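Local structure of multicopper oxidase type 1 (3G5W) at residues 201-206 / 225-230; 205-210 / 241-246; 248-253 / 268-273. The protein binds copper in a mononuclear site and a cluster of three coppers, and probably works as a laccase-like oxidoreductase. All coordinates share one frame; numbering follows the deposited sequence.

Overall arrangement
The three interactions lie in the second cupredoxin-like domain, on the side that meets a neighbouring subunit at the cluster of three coppers. Interactions 1 and 3 belong to one sheet, with centres about 10 Å apart. Strands 200-204 and 247-252 are neighbours in it, joined by Ala201 O to His253 N (2.7 Å) and His203 N to His251 O (2.9 Å). Interaction 2 shares His205 and Gly206 with interaction 1, and its centre lies about 12 Å from each of the others. His203 and His205 from interaction 1 and His251 and His253 from interaction 3 bind the coppers, and histidines of the second subunit complete the cluster.

Interaction 1: residues 201-206 / 225-230; sequences AIHTHG and GDTVLI. With C1O (Cu-O linkage), chain H; C2O (Cu-O-Cu linkage), chain P.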
ATOM      1  N   ALA A 201      -4.530   3.082  -6.513  1.00 16.25           N
ATOM      2  CA  ALA A 201      -4.456   4.470  -6.037  1.00 16.20           C
ATOM      3  C   ALA A 201      -5.436   5.338  -6.836  1.00 16.02           C
ATOM      4  O   ALA A 201      -5.079   5.877  -7.887  1.00 16.18           O
ATOM      5  CB  ALA A 201      -3.043   4.990  -6.183  1.00 16.41           C
ATOM      6  N   ILE A 202      -6.671   5.451  -6.351  1.00 16.04           N
ATOM      7  CA  ILE A 202      -7.733   6.064  -7.139  1.00 16.25           C
ATOM      8  C   ILE A 202      -7.697   7.579  -7.006  1.00 16.39           C
ATOM      9  O   ILE A 202      -7.955   8.130  -5.930  1.00 15.88           O
ATOM     10  CB  ILE A 202      -9.152   5.506  -6.813  1.00 16.30           C
ATOM     11  CG1 ILE A 202      -9.215   3.980  -6.995  1.00 16.76           C
ATOM     12  CG2 ILE A 202     -10.221   6.198  -7.671  1.00 16.89           C
ATOM     13  CD1 ILE A 202      -8.817   3.484  -8.383  1.00 18.51           C
ATOM     14  N   HIS A 203      -7.392   8.230  -8.124  1.00 16.14           N
ATOM     15  CA  HIS A 203      -7.239   9.668  -8.174  1.00 16.75           C
ATOM     16  C   HIS A 203      -8.368  10.320  -8.988  1.00 17.15           C
ATOM     17  O   HIS A 203      -8.668   9.878 -10.096  1.00 16.91           O
ATOM     18  CB  HIS A 203      -5.860  10.001  -8.755  1.00 16.58           C
ATOM     19  CG  HIS A 203      -5.664  11.457  -9.018  1.00 16.56           C
ATOM     20  ND1 HIS A 203      -5.807  12.413  -8.036  1.00 16.74           N
ATOM     21  CD2 HIS A 203      -5.367  12.125 -10.157  1.00 16.67           C
ATOM     22  CE1 HIS A 203      -5.602  13.610  -8.557  1.00 16.97           C
ATOM     23  NE2 HIS A 203      -5.332  13.463  -9.841  1.00 16.15           N
ATOM     24  N   THR A 204      -9.003  11.350  -8.415  1.00 17.21           N
ATOM     25  CA  THR A 204     -10.069  12.096  -9.097  1.00 17.54           C
ATOM     26  C   THR A 204      -9.661  13.555  -9.357  1.00 17.35           C
ATOM     27  O   THR A 204      -9.311  14.286  -8.427  1.00 17.46           O
ATOM     28  CB  THR A 204     -11.405  12.052  -8.291  1.00 17.76           C
ATOM     29  OG1 THR A 204     -11.754  10.690  -8.001  1.00 18.86           O
ATOM     30  CG2 THR A 204     -12.561  12.709  -9.081  1.00 17.92           C
ATOM     31  N   HIS A 205      -9.702  13.963 -10.623  1.00 16.90           N
ATOM     32  CA  HIS A 205      -9.380  15.340 -11.025  1.00 16.80           C
ATOM     33  C   HIS A 205     -10.489  16.320 -10.652  1.00 16.75           C
ATOM     34  O   HIS A 205     -11.662  15.952 -10.634  1.00 16.76           O
ATOM     35  CB  HIS A 205      -9.198  15.418 -12.537  1.00 16.18           C
ATOM     36  CG  HIS A 205      -7.978  14.719 -13.054  1.00 16.61           C
ATOM     37  ND1 HIS A 205      -7.280  15.179 -14.149  1.00 16.52           N
ATOM     38  CD2 HIS A 205      -7.335  13.601 -12.640  1.00 16.72           C
ATOM     39  CE1 HIS A 205      -6.261  14.369 -14.391  1.00 17.75           C
ATOM     40  NE2 HIS A 205      -6.268  13.407 -13.484  1.00 17.47           N
ATOM     41  N   GLY A 206     -10.101  17.565 -10.370  1.00 16.75           N
ATOM     42  CA  GLY A 206     -11.030  18.694 -10.235  1.00 17.16           C
ATOM     43  C   GLY A 206     -11.888  18.781  -8.986  1.00 17.37           C
ATOM     44  O   GLY A 206     -12.688  19.711  -8.849  1.00 17.70           O
ATOM     45  N   GLY A 225      -8.441  14.688   0.450  1.00 21.97           N
ATOM     46  CA  GLY A 225      -7.310  14.549  -0.455  1.00 21.17           C
ATOM     47  C   GLY A 225      -7.761  14.418  -1.890  1.00 20.82           C
ATOM     48  O   GLY A 225      -8.848  14.880  -2.250  1.00 20.65           O
ATOM     49  N   ASP A 226      -6.925  13.788  -2.710  1.00 20.21           N
ATOM     50  CA  ASP A 226      -7.270  13.584  -4.114  1.00 19.79           C
ATOM     51  C   ASP A 226      -6.953  12.182  -4.635  1.00 19.39           C
ATOM     52  O   ASP A 226      -7.384  11.822  -5.730  1.00 18.42           O
ATOM     53  CB  ASP A 226      -6.652  14.672  -5.014  1.00 20.18           C
ATOM     54  CG  ASP A 226      -5.127  14.713  -4.954  1.00 21.04           C
ATOM     55  OD1 ASP A 226      -4.471  13.669  -5.141  1.00 22.68           O
ATOM     56  OD2 ASP A 226      -4.571  15.815  -4.741  1.00 23.26           O
ATOM     57  N   THR A 227      -6.202  11.412  -3.842  1.00 18.96           N
ATOM     58  CA  THR A 227      -5.796  10.048  -4.206  1.00 19.24           C
ATOM     59  C   THR A 227      -6.027   9.097  -3.026  1.00 19.18           C
ATOM     60  O   THR A 227      -5.547   9.336  -1.913  1.00 19.43           O
ATOM     61  CB  THR A 227      -4.310   9.996  -4.688  1.00 19.04           C
ATOM     62  OG1 THR A 227      -4.119  10.932  -5.757  1.00 19.84           O
ATOM     63  CG2 THR A 227      -3.920   8.603  -5.183  1.00 18.87           C
ATOM     64  N   VAL A 228      -6.781   8.032  -3.283  1.00 18.77           N
ATOM     65  CA  VAL A 228      -7.156   7.058  -2.267  1.00 18.77           C
ATOM     66  C   VAL A 228      -6.412   5.747  -2.506  1.00 18.59           C
ATOM     67  O   VAL A 228      -6.681   5.044  -3.483  1.00 18.03           O
ATOM     68  CB  VAL A 228      -8.687   6.775  -2.287  1.00 18.88           C
ATOM     69  CG1 VAL A 228      -9.071   5.809  -1.162  1.00 19.20           C
ATOM     70  CG2 VAL A 228      -9.501   8.092  -2.196  1.00 20.19           C
ATOM     71  N   LEU A 229      -5.488   5.416  -1.607  1.00 18.55           N
ATOM     72  CA  LEU A 229      -4.762   4.153  -1.695  1.00 19.06           C
ATOM     73  C   LEU A 229      -5.618   3.046  -1.084  1.00 18.82           C
ATOM     74  O   LEU A 229      -5.941   3.087   0.117  1.00 19.23           O
ATOM     75  CB  LEU A 229      -3.401   4.265  -0.992  1.00 18.92           C
ATOM     76  CG  LEU A 229      -2.327   3.242  -1.383  1.00 20.11           C
ATOM     77  CD1 LEU A 229      -1.881   3.457  -2.823  1.00 20.79           C
ATOM     78  CD2 LEU A 229      -1.124   3.335  -0.424  1.00 19.90           C
ATOM     79  N   ILE A 230      -6.015   2.080  -1.914  1.00 18.24           N
ATOM     80  CA  ILE A 230      -6.928   1.011  -1.495  1.00 17.54           C
ATOM     81  C   ILE A 230      -6.353  -0.383  -1.800  1.00 17.68           C
ATOM     82  O   ILE A 230      -5.958  -0.678  -2.929  1.00 17.64           O
ATOM     83  CB  ILE A 230      -8.376   1.205  -2.067  1.00 17.80           C
ATOM     84  CG1 ILE A 230      -9.319   0.109  -1.549  1.00 16.83           C
ATOM     85  CG2 ILE A 230      -8.380   1.300  -3.598  1.00 18.11           C
ATOM     86  CD1 ILE A 230     -10.766   0.272  -1.958  1.00 16.72           C
TER
HETATM   87 CU4  C1O H   2      -4.573  14.786 -11.024  1.00 22.97          CU
HETATM   88  O3  C1O H   2      -5.810  16.958  -9.727  1.00 14.19           O
HETATM   89 CU2  C2O P 362      -4.938  11.947 -13.894  1.00 22.05          CU
HETATM   90 CU3  C2O P 362      -0.985  12.939 -10.960  1.00 20.23          CU
HETATM   91  O1  C2O P 362      -2.962  12.299 -12.661  1.00 23.41           O
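Ala201 and Leu229 begin an antiparallel ladder at the edge of a cupredoxin-like sheet, the strands running 162° apart. Ala201 CB touches Leu229 CD1 at 3.9 Å and Thr227 CG2 on the same face. Ile202 forms the hydrogen-bonded pair with Val228. Each N-H meets the other's carbonyl at 2.9 Å (Ile202 N to Val228 O, Val228 N to Ile202 O). Its side chain lies on the opposite face, with that of Val228.

His203 NE2 binds copper CU4 of the Cu-O linkage at 1.9 Å. His59 of the second subunit binds the same copper. With CG anti to the backbone N (chi1 172°), ND1 comes alongside the backbone of Asp226, whose O lies at the ring edge, tilted about 21° from its plane. ND1 donates to that O at 2.9 Å. The carbonyl receives this bond from well above its plane. Thr204 N reaches the same oxygen nearly along the C=O axis, at 3.2 Å, so two donors grip Asp226 O. The bond from ND1 steadies the side of the ring away from the copper. His205 NE2 binds CU2 of the Cu-O-Cu linkage, and CU4 lies over one face of its ring. Beside the His203 ring, Thr227 OG1 donates to Asp226 OD1 at 2.8 Å.

Interaction 2: residues 205-210 / 241-246; sequences HGHISQ and NMDNPG. With C2O (Cu-O-Cu linkage), chain P; C1O (Cu-O linkage), chain H.
Segment 205-210, which runs from the copper ligand His205 into strand 209-214, packs here against the loop between strands 235-241 and 247-252. His207 carries most of the contact. Its CG is anti to the carbonyl carbon (chi1 -56°), which, together with chi2 near -100°, sets ND1 toward Asn241 O. This hydrogen bond is weak, at 3.4 Å, but the oxygen lies in the ring plane. Met242 centres an inverse gamma turn. Its bent side chain crosses that of His207 at about a right angle, with CE 3.6 Å from His207 ND1 and SD in an oblique position, 4.3 Å from the centroid of the His207 ring. Trp248 meets the same imidazole edge-to-face.

Three waters bridge the two segments. One donates to Gly206 O and to Asp243 OD2, the latter at 2.7 Å; Asp243 OD1 pairs with Arg66 of the second subunit. Another joins Ile208 O, Gln210 NE2 and Asn241 N. The third accepts from Ile208 N and donates to Asn241 O at 3.0 Å. Replacing His207 with an alanine would probably leave Asn241 O without its ring donor and open a gap beside the Met242 thioether. Apart from the weak imidazole bond, water carries much of the polar link, which implies a join that is partly solvent-mediated rather than a continuous strand pairing.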
ATOM      1  N   HIS A 205      -9.702  13.963 -10.623  1.00 16.90           N
ATOM      2  CA  HIS A 205      -9.380  15.340 -11.025  1.00 16.80           C
ATOM      3  C   HIS A 205     -10.489  16.320 -10.652  1.00 16.75           C
ATOM      4  O   HIS A 205     -11.662  15.952 -10.634  1.00 16.76           O
ATOM      5  CB  HIS A 205      -9.198  15.418 -12.537  1.00 16.18           C
ATOM      6  CG  HIS A 205      -7.978  14.719 -13.054  1.00 16.61           C
ATOM      7  ND1 HIS A 205      -7.280  15.179 -14.149  1.00 16.52           N
ATOM      8  CD2 HIS A 205      -7.335  13.601 -12.640  1.00 16.72           C
ATOM      9  CE1 HIS A 205      -6.261  14.369 -14.391  1.00 17.75           C
ATOM     10  NE2 HIS A 205      -6.268  13.407 -13.484  1.00 17.47           N
ATOM     11  N   GLY A 206     -10.101  17.565 -10.370  1.00 16.75           N
ATOM     12  CA  GLY A 206     -11.030  18.694 -10.235  1.00 17.16           C
ATOM     13  C   GLY A 206     -11.888  18.781  -8.986  1.00 17.37           C
ATOM     14  O   GLY A 206     -12.688  19.711  -8.849  1.00 17.70           O
ATOM     15  N   HIS A 207     -11.726  17.826  -8.075  1.00 17.58           N
ATOM     16  CA  HIS A 207     -12.579  17.722  -6.891  1.00 17.77           C
ATOM     17  C   HIS A 207     -11.792  17.303  -5.661  1.00 18.10           C
ATOM     18  O   HIS A 207     -10.713  16.722  -5.772  1.00 18.02           O
ATOM     19  CB  HIS A 207     -13.704  16.711  -7.134  1.00 17.75           C
ATOM     20  CG  HIS A 207     -14.540  17.025  -8.335  1.00 17.53           C
ATOM     21  ND1 HIS A 207     -15.764  17.650  -8.244  1.00 19.00           N
ATOM     22  CD2 HIS A 207     -14.312  16.834  -9.656  1.00 17.25           C
ATOM     23  CE1 HIS A 207     -16.259  17.823  -9.456  1.00 17.72           C
ATOM     24  NE2 HIS A 207     -15.399  17.333 -10.330  1.00 19.37           N
ATOM     25  N   ILE A 208     -12.353  17.588  -4.487  1.00 18.67           N
ATOM     26  CA  ILE A 208     -11.796  17.099  -3.230  1.00 19.01           C
ATOM     27  C   ILE A 208     -12.427  15.754  -2.882  1.00 19.17           C
ATOM     28  O   ILE A 208     -13.642  15.659  -2.716  1.00 19.02           O
ATOM     29  CB  ILE A 208     -12.036  18.094  -2.066  1.00 19.00           C
ATOM     30  CG1 ILE A 208     -11.447  19.470  -2.410  1.00 19.10           C
ATOM     31  CG2 ILE A 208     -11.441  17.529  -0.762  1.00 18.82           C
ATOM     32  CD1 ILE A 208     -11.915  20.605  -1.498  1.00 19.45           C
ATOM     33  N   SER A 209     -11.598  14.715  -2.792  1.00 19.04           N
ATOM     34  CA  SER A 209     -12.046  13.420  -2.292  1.00 19.09           C
ATOM     35  C   SER A 209     -12.197  13.471  -0.779  1.00 19.10           C
ATOM     36  O   SER A 209     -11.225  13.741  -0.063  1.00 18.71           O
ATOM     37  CB  SER A 209     -11.052  12.317  -2.667  1.00 18.88           C
ATOM     38  OG  SER A 209     -11.071  12.063  -4.059  1.00 19.68           O
ATOM     39  N   GLN A 210     -13.415  13.228  -0.298  1.00 18.92           N
ATOM     40  CA  GLN A 210     -13.650  13.096   1.131  1.00 19.45           C
ATOM     41  C   GLN A 210     -13.748  11.607   1.440  1.00 18.91           C
ATOM     42  O   GLN A 210     -14.765  10.974   1.152  1.00 18.97           O
ATOM     43  CB  GLN A 210     -14.941  13.808   1.563  1.00 19.27           C
ATOM     44  CG  GLN A 210     -14.999  15.302   1.249  1.00 20.78           C
ATOM     45  CD  GLN A 210     -16.375  15.893   1.543  1.00 21.99           C
ATOM     46  OE1 GLN A 210     -16.818  15.916   2.691  1.00 25.75           O
ATOM     47  NE2 GLN A 210     -17.063  16.357   0.500  1.00 25.64           N
ATOM     48  N   ASN A 241     -18.300  16.470  -3.663  1.00 21.72           N
ATOM     49  CA  ASN A 241     -19.263  17.532  -3.958  1.00 22.51           C
ATOM     50  C   ASN A 241     -19.043  17.979  -5.395  1.00 22.30           C
ATOM     51  O   ASN A 241     -17.936  18.387  -5.758  1.00 21.99           O
ATOM     52  CB  ASN A 241     -19.115  18.720  -2.993  1.00 23.20           C
ATOM     53  CG  ASN A 241     -19.394  18.349  -1.540  1.00 26.22           C
ATOM     54  OD1 ASN A 241     -20.245  17.506  -1.241  1.00 29.51           O
ATOM     55  ND2 ASN A 241     -18.669  18.987  -0.619  1.00 28.61           N
ATOM     56  N   MET A 242     -20.086  17.873  -6.218  1.00 22.29           N
ATOM     57  CA  MET A 242     -19.974  18.191  -7.641  1.00 22.63           C
ATOM     58  C   MET A 242     -20.203  19.683  -7.880  1.00 22.60           C
ATOM     59  O   MET A 242     -21.273  20.085  -8.332  1.00 22.52           O
ATOM     60  CB  MET A 242     -20.954  17.357  -8.484  1.00 22.94           C
ATOM     61  CG  MET A 242     -20.724  15.835  -8.486  1.00 25.04           C
ATOM     62  SD  MET A 242     -19.081  15.301  -9.064  1.00 30.87           S
ATOM     63  CE  MET A 242     -18.289  15.156  -7.503  1.00 25.43           C
ATOM     64  N   ASP A 243     -19.187  20.493  -7.584  1.00 22.48           N
ATOM     65  CA  ASP A 243     -19.321  21.950  -7.634  1.00 22.86           C
ATOM     66  C   ASP A 243     -18.445  22.615  -8.702  1.00 22.32           C
ATOM     67  O   ASP A 243     -18.219  23.823  -8.661  1.00 22.35           O
ATOM     68  CB  ASP A 243     -18.989  22.540  -6.261  1.00 23.42           C
ATOM     69  CG  ASP A 243     -17.552  22.246  -5.823  1.00 25.18           C
ATOM     70  OD1 ASP A 243     -17.202  22.622  -4.685  1.00 28.16           O
ATOM     71  OD2 ASP A 243     -16.770  21.643  -6.601  1.00 25.80           O
ATOM     72  N   ASN A 244     -17.950  21.828  -9.650  1.00 21.42           N
ATOM     73  CA  ASN A 244     -16.915  22.299 -10.564  1.00 20.77           C
ATOM     74  C   ASN A 244     -17.111  21.729 -11.971  1.00 20.60           C
ATOM     75  O   ASN A 244     -16.409  20.792 -12.359  1.00 20.33           O
ATOM     76  CB  ASN A 244     -15.523  21.956  -9.970  1.00 20.29           C
ATOM     77  CG  ASN A 244     -14.361  22.500 -10.790  1.00 20.58           C
ATOM     78  OD1 ASN A 244     -13.211  22.061 -10.625  1.00 19.83           O
ATOM     79  ND2 ASN A 244     -14.645  23.447 -11.679  1.00 18.71           N
ATOM     80  N   PRO A 245     -18.081  22.282 -12.741  1.00 20.61           N
ATOM     81  CA  PRO A 245     -18.364  21.769 -14.082  1.00 20.45           C
ATOM     82  C   PRO A 245     -17.169  21.660 -15.023  1.00 20.37           C
ATOM     83  O   PRO A 245     -16.384  22.608 -15.169  1.00 20.24           O
ATOM     84  CB  PRO A 245     -19.415  22.749 -14.623  1.00 20.75           C
ATOM     85  CG  PRO A 245     -20.113  23.233 -13.385  1.00 20.95           C
ATOM     86  CD  PRO A 245     -18.996  23.385 -12.384  1.00 20.78           C
ATOM     87  N   GLY A 246     -17.041  20.477 -15.625  1.00 19.66           N
ATOM     88  CA  GLY A 246     -15.999  20.164 -16.595  1.00 19.57           C
ATOM     89  C   GLY A 246     -16.049  18.691 -16.972  1.00 19.57           C
ATOM     90  O   GLY A 246     -17.020  18.001 -16.672  1.00 19.08           O
TER
HETATM   91 CU2  C2O P 362      -4.938  11.947 -13.894  1.00 22.05          CU
HETATM   92 CU3  C2O P 362      -0.985  12.939 -10.960  1.00 20.23          CU
HETATM   93  O1  C2O P 362      -2.962  12.299 -12.661  1.00 23.41           O
HETATM   94 CU4  C1O H   2      -4.573  14.786 -11.024  1.00 22.97          CU
HETATM   95  O3  C1O H   2      -5.810  16.958  -9.727  1.00 14.19           O
HETATM   96  O   HOH W   1     -14.094  21.054  -6.737  1.00 25.76           O
HETATM   97  O   HOH W   2     -15.929  17.100  -2.340  1.00 21.08           O
HETATM   98  O   HOH W   3     -15.114  19.040  -4.868  1.00 23.42           O

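Interaction 3: residues 248-253 / 268-273; sequences WMIHDH and IMTTIE. With C2O (Cu-O-Cu linkage), chain P.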
ATOM      1  N   TRP A 248     -13.737  15.406 -16.276  1.00 19.75           N
ATOM      2  CA  TRP A 248     -12.740  15.108 -15.250  1.00 19.55           C
ATOM      3  C   TRP A 248     -12.368  13.636 -15.202  1.00 19.96           C
ATOM      4  O   TRP A 248     -13.237  12.773 -15.078  1.00 20.37           O
ATOM      5  CB  TRP A 248     -13.272  15.511 -13.878  1.00 19.16           C
ATOM      6  CG  TRP A 248     -13.711  16.939 -13.778  1.00 18.50           C
ATOM      7  CD1 TRP A 248     -14.997  17.402 -13.722  1.00 19.51           C
ATOM      8  CD2 TRP A 248     -12.865  18.088 -13.732  1.00 18.30           C
ATOM      9  NE1 TRP A 248     -15.000  18.777 -13.624  1.00 19.54           N
ATOM     10  CE2 TRP A 248     -13.703  19.222 -13.626  1.00 18.99           C
ATOM     11  CE3 TRP A 248     -11.473  18.271 -13.753  1.00 18.14           C
ATOM     12  CZ2 TRP A 248     -13.197  20.527 -13.557  1.00 18.84           C
ATOM     13  CZ3 TRP A 248     -10.969  19.571 -13.680  1.00 19.12           C
ATOM     14  CH2 TRP A 248     -11.831  20.679 -13.573  1.00 18.14           C
ATOM     15  N   MET A 249     -11.074  13.355 -15.281  1.00 20.22           N
ATOM     16  CA  MET A 249     -10.593  11.982 -15.180  1.00 20.84           C
ATOM     17  C   MET A 249     -10.728  11.456 -13.763  1.00 20.31           C
ATOM     18  O   MET A 249     -10.517  12.182 -12.790  1.00 19.65           O
ATOM     19  CB  MET A 249      -9.121  11.880 -15.587  1.00 21.12           C
ATOM     20  CG  MET A 249      -8.806  12.281 -17.011  1.00 24.53           C
ATOM     21  SD  MET A 249      -9.759  11.452 -18.311  1.00 29.37           S
ATOM     22  CE  MET A 249      -9.458   9.731 -17.946  1.00 29.29           C
ATOM     23  N   ILE A 250     -11.105  10.189 -13.663  1.00 20.12           N
ATOM     24  CA  ILE A 250     -10.874   9.405 -12.460  1.00 20.11           C
ATOM     25  C   ILE A 250     -10.169   8.125 -12.903  1.00 19.48           C
ATOM     26  O   ILE A 250     -10.613   7.459 -13.838  1.00 18.67           O
ATOM     27  CB  ILE A 250     -12.172   9.137 -11.644  1.00 20.76           C
ATOM     28  CG1 ILE A 250     -12.013   7.903 -10.747  1.00 21.44           C
ATOM     29  CG2 ILE A 250     -13.387   9.000 -12.550  1.00 22.57           C
ATOM     30  CD1 ILE A 250     -13.071   7.812  -9.678  1.00 24.09           C
ATOM     31  N   HIS A 251      -9.044   7.816 -12.261  1.00 18.46           N
ATOM     32  CA  HIS A 251      -8.204   6.704 -12.695  1.00 18.22           C
ATOM     33  C   HIS A 251      -7.269   6.220 -11.595  1.00 17.83           C
ATOM     34  O   HIS A 251      -6.988   6.943 -10.635  1.00 16.85           O
ATOM     35  CB  HIS A 251      -7.380   7.103 -13.932  1.00 18.48           C
ATOM     36  CG  HIS A 251      -6.363   8.170 -13.666  1.00 19.21           C
ATOM     37  ND1 HIS A 251      -5.041   7.885 -13.403  1.00 20.57           N
ATOM     38  CD2 HIS A 251      -6.476   9.518 -13.604  1.00 20.38           C
ATOM     39  CE1 HIS A 251      -4.379   9.013 -13.203  1.00 20.97           C
ATOM     40  NE2 HIS A 251      -5.226  10.018 -13.316  1.00 20.89           N
ATOM     41  N   ASP A 252      -6.793   4.990 -11.756  1.00 17.16           N
ATOM     42  CA  ASP A 252      -5.751   4.452 -10.906  1.00 17.52           C
ATOM     43  C   ASP A 252      -4.474   5.208 -11.242  1.00 17.74           C
ATOM     44  O   ASP A 252      -4.112   5.351 -12.421  1.00 18.09           O
ATOM     45  CB  ASP A 252      -5.577   2.955 -11.182  1.00 17.10           C
ATOM     46  CG  ASP A 252      -4.793   2.247 -10.098  1.00 17.40           C
ATOM     47  OD1 ASP A 252      -3.998   2.898  -9.378  1.00 16.64           O
ATOM     48  OD2 ASP A 252      -4.965   1.023  -9.976  1.00 17.44           O
ATOM     49  N   HIS A 253      -3.807   5.715 -10.212  1.00 18.27           N
ATOM     50  CA  HIS A 253      -2.566   6.452 -10.413  1.00 18.97           C
ATOM     51  C   HIS A 253      -1.329   5.556 -10.421  1.00 19.64           C
ATOM     52  O   HIS A 253      -0.209   6.044 -10.600  1.00 19.69           O
ATOM     53  CB  HIS A 253      -2.413   7.601  -9.410  1.00 18.64           C
ATOM     54  CG  HIS A 253      -1.652   8.768  -9.959  1.00 19.26           C
ATOM     55  ND1 HIS A 253      -0.300   8.714 -10.226  1.00 19.40           N
ATOM     56  CD2 HIS A 253      -2.053  10.016 -10.299  1.00 20.20           C
ATOM     57  CE1 HIS A 253       0.098   9.875 -10.714  1.00 19.72           C
ATOM     58  NE2 HIS A 253      -0.945  10.686 -10.760  1.00 20.79           N
ATOM     59  N   ILE A 268      -7.910   0.840 -15.513  1.00 18.89           N
ATOM     60  CA  ILE A 268      -8.803   1.421 -14.503  1.00 18.83           C
ATOM     61  C   ILE A 268      -8.892   2.943 -14.684  1.00 19.30           C
ATOM     62  O   ILE A 268      -8.073   3.709 -14.170  1.00 18.28           O
ATOM     63  CB  ILE A 268      -8.393   0.989 -13.056  1.00 18.66           C
ATOM     64  CG1 ILE A 268      -8.585  -0.528 -12.902  1.00 18.24           C
ATOM     65  CG2 ILE A 268      -9.225   1.728 -11.992  1.00 18.48           C
ATOM     66  CD1 ILE A 268      -7.909  -1.161 -11.679  1.00 18.99           C
ATOM     67  N   MET A 269      -9.906   3.356 -15.431  1.00 19.97           N
ATOM     68  CA  MET A 269     -10.035   4.735 -15.873  1.00 22.12           C
ATOM     69  C   MET A 269     -11.465   5.008 -16.349  1.00 20.85           C
ATOM     70  O   MET A 269     -12.059   4.190 -17.060  1.00 20.27           O
ATOM     71  CB  MET A 269      -9.017   4.976 -16.996  1.00 21.55           C
ATOM     72  CG  MET A 269      -9.062   6.317 -17.676  1.00 24.74           C
ATOM     73  SD  MET A 269      -7.429   6.850 -18.250  1.00 28.83           S
ATOM     74  CE  MET A 269      -6.920   5.518 -19.342  1.00 27.05           C
ATOM     75  N   THR A 270     -12.018   6.143 -15.929  1.00 20.47           N
ATOM     76  CA  THR A 270     -13.238   6.683 -16.534  1.00 20.03           C
ATOM     77  C   THR A 270     -13.226   8.217 -16.440  1.00 20.03           C
ATOM     78  O   THR A 270     -12.198   8.813 -16.090  1.00 19.23           O
ATOM     79  CB  THR A 270     -14.553   6.038 -15.971  1.00 20.01           C
ATOM     80  OG1 THR A 270     -15.668   6.439 -16.779  1.00 20.44           O
ATOM     81  CG2 THR A 270     -14.824   6.425 -14.517  1.00 19.77           C
ATOM     82  N   THR A 271     -14.343   8.852 -16.785  1.00 19.95           N
ATOM     83  CA  THR A 271     -14.475  10.299 -16.624  1.00 20.24           C
ATOM     84  C   THR A 271     -15.733  10.658 -15.851  1.00 20.30           C
ATOM     85  O   THR A 271     -16.680   9.867 -15.783  1.00 20.71           O
ATOM     86  CB  THR A 271     -14.500  11.046 -17.984  1.00 20.17           C
ATOM     87  OG1 THR A 271     -15.689  10.696 -18.703  1.00 20.78           O
ATOM     88  CG2 THR A 271     -13.286  10.695 -18.822  1.00 20.00           C
ATOM     89  N   ILE A 272     -15.727  11.854 -15.272  1.00 20.07           N
ATOM     90  CA  ILE A 272     -16.927  12.492 -14.745  1.00 20.29           C
ATOM     91  C   ILE A 272     -17.353  13.561 -15.753  1.00 20.45           C
ATOM     92  O   ILE A 272     -16.557  14.439 -16.091  1.00 20.35           O
ATOM     93  CB  ILE A 272     -16.660  13.162 -13.374  1.00 20.29           C
ATOM     94  CG1 ILE A 272     -16.328  12.110 -12.305  1.00 20.65           C
ATOM     95  CG2 ILE A 272     -17.852  14.037 -12.951  1.00 21.03           C
ATOM     96  CD1 ILE A 272     -15.639  12.691 -11.070  1.00 22.12           C
ATOM     97  N   GLU A 273     -18.593  13.471 -16.232  1.00 20.87           N
ATOM     98  CA  GLU A 273     -19.154  14.430 -17.204  1.00 21.72           C
ATOM     99  C   GLU A 273     -20.256  15.280 -16.570  1.00 21.99           C
ATOM    100  O   GLU A 273     -21.280  14.746 -16.138  1.00 21.65           O
ATOM    101  CB  GLU A 273     -19.753  13.686 -18.410  1.00 21.78           C
ATOM    102  CG  GLU A 273     -18.777  12.845 -19.226  1.00 22.11           C
ATOM    103  CD  GLU A 273     -19.456  12.016 -20.313  1.00 22.35           C
ATOM    104  OE1 GLU A 273     -18.735  11.484 -21.191  1.00 24.28           O
ATOM    105  OE2 GLU A 273     -20.704  11.881 -20.300  1.00 23.32           O
TER
HETATM  106 CU2  C2O P 362      -4.938  11.947 -13.894  1.00 22.05          CU
HETATM  107 CU3  C2O P 362      -0.985  12.939 -10.960  1.00 20.23          CU
HETATM  108  O1  C2O P 362      -2.962  12.299 -12.661  1.00 23.41           O
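Trp248 and Ile272 exchange two backbone hydrogen bonds, Trp248 N to Ile272 O and Ile272 N to Trp248 O, the second at 2.7 Å. Ile250 and Thr270 form the next such pair, with Thr270 N to Ile250 O at 2.8 Å and nearly straight (173°). One more backbone bond, Asp252 N to Ile268 O at 3.0 Å, lies just past the last paired residues, His251 and Met269. Within the strand, His251 ND1 donates to Asp252 O at 2.9 Å. That bond and copper CU2 of the Cu-O-Cu linkage, at 2.0 Å from His251 NE2, together fix the turn of the imidazole. His253, just beyond the strand, binds CU3 of the same linkage through NE2, 2.3 Å away.

The packing differs on the two faces of the sheet. On the His251 face, Met249 folds back at chi2 and chi3 (-54° and -55°). Its CE presses on Met269 CG at 3.4 Å, tighter than usual for two carbons, while SD lies against Thr271 CG2. On the other face, the side chains of Ile250 and Thr270 run side by side, their CG2 methyls 3.5 Å apart. The indole NE1 of Trp248 donates to Asn244 O, in the loop before the strand.

Strand 247-252 is flanked by 269-274 and by 200-204, where Ile250 packs on Ile202 and Thr204. Beyond 269-274 lies strand 180-182, through the backbone bond of Thr271 with Ile180.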